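Local atomic coordinates of thiosulfate sulfurtransferase (Pseudomonas aeruginosa, PDB entry 1YT8), a protein that probably transfers sulfur from thiosulfate to cyanide, using a chain of repeated rhodanese-like domains. Residues A[402-416]-A[474-488]. Numbering follows the deposited sequence.
Sequences ANYAKRHIPGAAWVL and PTEDGESLLASPRID
H408 and E476 exchange two backbone hydrogen bonds, H408 N to E476 O and E476 N to H408 O (each 2.8 Å), an isolated antiparallel pair. Next to it, G478 N binds A405 O (2.7 Å, 169°). Farther along, W414 N donates to L481 O and A483 N to W414 O, both 2.9 Å. The hydroxyl of Y404 joins both segments: it donates to A412 O and accepts from L481 N (3.0 Å). With CG anti to the backbone N (chi1 173°), its ring lies between W414 CB over one face and the H408 ring over the other. E476 O covers the opposite face of that imidazole, and S480 OG stands at its edge, 3.0 Å from H408 NE2. ND1 of H408 donates in the ring plane to I409 O, which takes A412 N from its other face; this fixes the ring's rotation and ties it to the type II turn I409-A412. E476 reaches the same turn through OE1, by a weak bond to G411 N and a water shared with A412 O. At the far end S484 OG accepts L416 N (3.1 Å). The W414 indole presents its CZ3 edge to the carbonyls of S484 and P485, while NE1 binds T399 O. L482 CD2 fills the angle between W414 CB and Y404 CE2, and L416 CD1 packs on I487 CG1. Strand 413-414 is the edge of a five-stranded parallel sheet, order 1-5-4-2-3, and the chain leaving helix 464-470 lines this edge in a rhodanese-like alpha/beta domain.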
# COMPACT_ATOMS: atom_id res chain seq x y z
N ALA A 402 0.88 -15.19 7.31
CA ALA A 402 -0.48 -15.51 6.87
C ALA A 402 -0.43 -16.60 5.79
O ALA A 402 -1.26 -17.51 5.79
CB ALA A 402 -1.17 -14.26 6.33
N ASN A 403 0.54 -16.49 4.88
CA ASN A 403 0.69 -17.48 3.81
C ASN A 403 1.12 -18.82 4.39
O ASN A 403 0.64 -19.88 3.97
CB ASN A 403 1.73 -17.03 2.78
CG ASN A 403 1.33 -15.76 2.06
OD1 ASN A 403 0.16 -15.54 1.77
ND2 ASN A 403 2.31 -14.91 1.76
N TYR A 404 2.03 -18.77 5.35
CA TYR A 404 2.53 -19.97 6.00
C TYR A 404 1.38 -20.77 6.63
O TYR A 404 1.27 -21.97 6.42
CB TYR A 404 3.55 -19.59 7.08
CG TYR A 404 4.01 -20.75 7.93
CD1 TYR A 404 5.01 -21.63 7.49
CD2 TYR A 404 3.44 -20.98 9.18
CE1 TYR A 404 5.43 -22.70 8.28
CE2 TYR A 404 3.85 -22.05 9.98
CZ TYR A 404 4.84 -22.91 9.52
OH TYR A 404 5.23 -23.95 10.32
N ALA A 405 0.53 -20.08 7.38
CA ALA A 405 -0.60 -20.71 8.05
C ALA A 405 -1.56 -21.35 7.06
O ALA A 405 -2.26 -22.32 7.39
CB ALA A 405 -1.35 -19.67 8.89
N LYS A 406 -1.60 -20.82 5.84
CA LYS A 406 -2.49 -21.36 4.82
C LYS A 406 -1.94 -22.64 4.21
O LYS A 406 -2.69 -23.59 3.94
CB LYS A 406 -2.71 -20.31 3.73
CG LYS A 406 -3.65 -20.75 2.62
CD LYS A 406 -3.99 -19.59 1.68
CE LYS A 406 -4.90 -20.04 0.54
NZ LYS A 406 -6.20 -20.61 1.02
N ARG A 407 -0.63 -22.69 3.99
CA ARG A 407 -0.01 -23.87 3.39
C ARG A 407 1.51 -23.77 3.41
O ARG A 407 2.08 -22.73 3.08
CB ARG A 407 -0.49 -23.99 1.94
CG ARG A 407 -0.06 -25.26 1.22
CD ARG A 407 -0.49 -25.21 -0.24
NE ARG A 407 0.15 -24.09 -0.92
CZ ARG A 407 -0.13 -23.70 -2.16
NH1 ARG A 407 -1.05 -24.34 -2.87
NH2 ARG A 407 0.53 -22.68 -2.70
N HIS A 408 2.17 -24.86 3.80
CA HIS A 408 3.62 -24.88 3.85
C HIS A 408 4.16 -26.30 3.80
O HIS A 408 3.42 -27.27 3.99
CB HIS A 408 4.11 -24.17 5.12
CG HIS A 408 3.57 -24.75 6.39
ND1 HIS A 408 4.04 -25.92 6.94
CD2 HIS A 408 2.59 -24.31 7.22
CE1 HIS A 408 3.38 -26.18 8.05
NE2 HIS A 408 2.49 -25.22 8.24
N ILE A 409 5.45 -26.42 3.52
CA ILE A 409 6.10 -27.72 3.46
C ILE A 409 6.04 -28.34 4.85
O ILE A 409 6.33 -27.68 5.84
CB ILE A 409 7.57 -27.55 3.00
CG1 ILE A 409 7.59 -26.91 1.62
CG2 ILE A 409 8.27 -28.90 2.99
CD1 ILE A 409 8.98 -26.52 1.12
N PRO A 410 5.65 -29.62 4.94
CA PRO A 410 5.56 -30.30 6.24
C PRO A 410 6.85 -30.18 7.06
O PRO A 410 7.94 -30.48 6.57
CB PRO A 410 5.26 -31.74 5.86
CG PRO A 410 4.46 -31.59 4.60
CD PRO A 410 5.26 -30.53 3.86
N GLY A 411 6.71 -29.73 8.31
CA GLY A 411 7.86 -29.58 9.18
C GLY A 411 8.57 -28.24 9.10
O GLY A 411 9.41 -27.93 9.95
N ALA A 412 8.25 -27.44 8.09
CA ALA A 412 8.89 -26.13 7.93
C ALA A 412 8.62 -25.22 9.13
O ALA A 412 7.56 -25.28 9.75
CB ALA A 412 8.39 -25.46 6.66
N ALA A 413 9.61 -24.39 9.46
CA ALA A 413 9.48 -23.46 10.58
C ALA A 413 9.34 -22.05 10.00
O ALA A 413 10.13 -21.64 9.15
CB ALA A 413 10.71 -23.54 11.48
N TRP A 414 8.33 -21.31 10.45
CA TRP A 414 8.16 -19.95 9.96
C TRP A 414 9.12 -19.03 10.72
O TRP A 414 9.28 -19.15 11.94
CB TRP A 414 6.72 -19.45 10.16
CG TRP A 414 6.55 -18.05 9.65
CD1 TRP A 414 6.48 -17.66 8.34
CD2 TRP A 414 6.54 -16.85 10.43
NE1 TRP A 414 6.43 -16.29 8.26
CE2 TRP A 414 6.46 -15.77 9.53
CE3 TRP A 414 6.59 -16.59 11.81
CZ2 TRP A 414 6.43 -14.43 9.96
CZ3 TRP A 414 6.56 -15.26 12.24
CH2 TRP A 414 6.48 -14.20 11.31
N VAL A 415 9.75 -18.12 10.00
CA VAL A 415 10.70 -17.20 10.61
C VAL A 415 10.61 -15.79 10.02
O VAL A 415 10.08 -15.59 8.93
CB VAL A 415 12.16 -17.67 10.42
CG1 VAL A 415 12.37 -19.04 11.05
CG2 VAL A 415 12.50 -17.72 8.94
N LEU A 416 11.14 -14.84 10.78
CA LEU A 416 11.22 -13.45 10.37
C LEU A 416 12.68 -13.28 9.97
O LEU A 416 13.58 -13.61 10.75
CB LEU A 416 10.93 -12.51 11.54
CG LEU A 416 9.48 -12.25 11.95
CD1 LEU A 416 9.47 -11.37 13.19
CD2 LEU A 416 8.74 -11.58 10.80
N PRO A 474 3.10 -33.34 -0.58
CA PRO A 474 2.16 -32.97 0.48
C PRO A 474 2.51 -31.69 1.24
O PRO A 474 3.67 -31.33 1.39
CB PRO A 474 2.18 -34.20 1.39
CG PRO A 474 3.60 -34.65 1.28
CD PRO A 474 3.86 -34.55 -0.21
N THR A 475 1.47 -31.01 1.71
CA THR A 475 1.65 -29.78 2.47
C THR A 475 0.93 -29.87 3.81
O THR A 475 0.14 -30.78 4.05
CB THR A 475 1.14 -28.54 1.70
OG1 THR A 475 -0.23 -28.73 1.33
CG2 THR A 475 1.98 -28.30 0.45
N GLU A 476 1.23 -28.91 4.67
CA GLU A 476 0.66 -28.85 6.01
C GLU A 476 0.17 -27.42 6.22
O GLU A 476 0.73 -26.48 5.65
CB GLU A 476 1.76 -29.22 7.01
CG GLU A 476 1.42 -29.12 8.48
CD GLU A 476 2.61 -29.49 9.36
OE1 GLU A 476 3.67 -28.83 9.24
OE2 GLU A 476 2.49 -30.44 10.17
N ASP A 477 -0.88 -27.24 7.02
CA ASP A 477 -1.39 -25.90 7.28
C ASP A 477 -1.46 -25.61 8.77
O ASP A 477 -1.20 -26.48 9.60
CB ASP A 477 -2.77 -25.68 6.64
CG ASP A 477 -3.80 -26.69 7.10
OD1 ASP A 477 -3.71 -27.16 8.26
OD2 ASP A 477 -4.72 -27.00 6.31
N GLY A 478 -1.80 -24.37 9.11
CA GLY A 478 -1.88 -23.98 10.51
C GLY A 478 -0.54 -23.45 10.98
O GLY A 478 0.43 -23.43 10.22
N GLU A 479 -0.49 -23.00 12.23
CA GLU A 479 0.74 -22.47 12.81
C GLU A 479 1.55 -23.64 13.37
O GLU A 479 1.79 -23.73 14.58
CB GLU A 479 0.40 -21.48 13.92
CG GLU A 479 -0.58 -20.39 13.50
CD GLU A 479 -0.85 -19.39 14.60
OE1 GLU A 479 -1.29 -19.80 15.70
OE2 GLU A 479 -0.61 -18.18 14.38
N SER A 480 1.97 -24.53 12.48
CA SER A 480 2.73 -25.72 12.87
C SER A 480 3.95 -25.46 13.74
O SER A 480 4.09 -26.04 14.82
CB SER A 480 3.14 -26.49 11.61
OG SER A 480 2.00 -26.75 10.81
N LEU A 481 4.84 -24.59 13.27
CA LEU A 481 6.05 -24.28 14.03
C LEU A 481 6.49 -22.84 13.78
O LEU A 481 7.09 -22.55 12.75
CB LEU A 481 7.17 -25.24 13.63
CG LEU A 481 8.49 -25.10 14.39
CD1 LEU A 481 8.25 -25.21 15.89
CD2 LEU A 481 9.45 -26.19 13.92
N LEU A 482 6.19 -21.95 14.72
CA LEU A 482 6.57 -20.55 14.59
C LEU A 482 7.83 -20.29 15.41
O LEU A 482 7.80 -20.36 16.64
CB LEU A 482 5.43 -19.65 15.09
CG LEU A 482 4.06 -19.90 14.45
CD1 LEU A 482 3.02 -19.01 15.11
CD2 LEU A 482 4.13 -19.65 12.95
N ALA A 483 8.93 -19.99 14.73
CA ALA A 483 10.20 -19.74 15.39
C ALA A 483 10.39 -18.25 15.65
O ALA A 483 11.41 -17.83 16.22
CB ALA A 483 11.34 -20.28 14.54
N SER A 484 9.42 -17.45 15.22
CA SER A 484 9.44 -16.00 15.40
C SER A 484 8.03 -15.54 15.74
O SER A 484 7.07 -16.25 15.47
CB SER A 484 9.88 -15.29 14.11
OG SER A 484 11.21 -15.61 13.74
N PRO A 485 7.89 -14.35 16.35
CA PRO A 485 6.55 -13.85 16.70
C PRO A 485 5.84 -13.33 15.45
O PRO A 485 6.48 -12.73 14.58
CB PRO A 485 6.86 -12.75 17.70
CG PRO A 485 8.15 -12.19 17.18
CD PRO A 485 8.94 -13.45 16.84
N ARG A 486 4.53 -13.55 15.34
CA ARG A 486 3.79 -13.07 14.17
C ARG A 486 3.49 -11.58 14.26
O ARG A 486 2.38 -11.18 14.61
CB ARG A 486 2.47 -13.84 14.00
CG ARG A 486 2.63 -15.27 13.52
CD ARG A 486 1.28 -15.91 13.20
NE ARG A 486 0.64 -15.32 12.02
CZ ARG A 486 -0.51 -15.74 11.50
NH1 ARG A 486 -1.15 -16.76 12.06
NH2 ARG A 486 -1.01 -15.17 10.42
N ILE A 487 4.48 -10.77 13.93
CA ILE A 487 4.33 -9.32 13.95
C ILE A 487 4.56 -8.73 12.57
O ILE A 487 4.70 -7.51 12.42
CB ILE A 487 5.34 -8.67 14.93
CG1 ILE A 487 6.77 -9.06 14.52
CG2 ILE A 487 5.03 -9.10 16.35
CD1 ILE A 487 7.85 -8.34 15.31
N ASP A 488 4.60 -9.58 11.55
CA ASP A 488 4.86 -9.12 10.20
C ASP A 488 3.69 -8.39 9.53
O ASP A 488 3.87 -7.74 8.51
CB ASP A 488 5.36 -10.27 9.31
CG ASP A 488 4.38 -11.43 9.19
OD1 ASP A 488 3.63 -11.71 10.15
OD2 ASP A 488 4.38 -12.09 8.13
O HOH W 1 1.28 -12.28 7.60
O HOH W 2 5.93 -27.45 10.68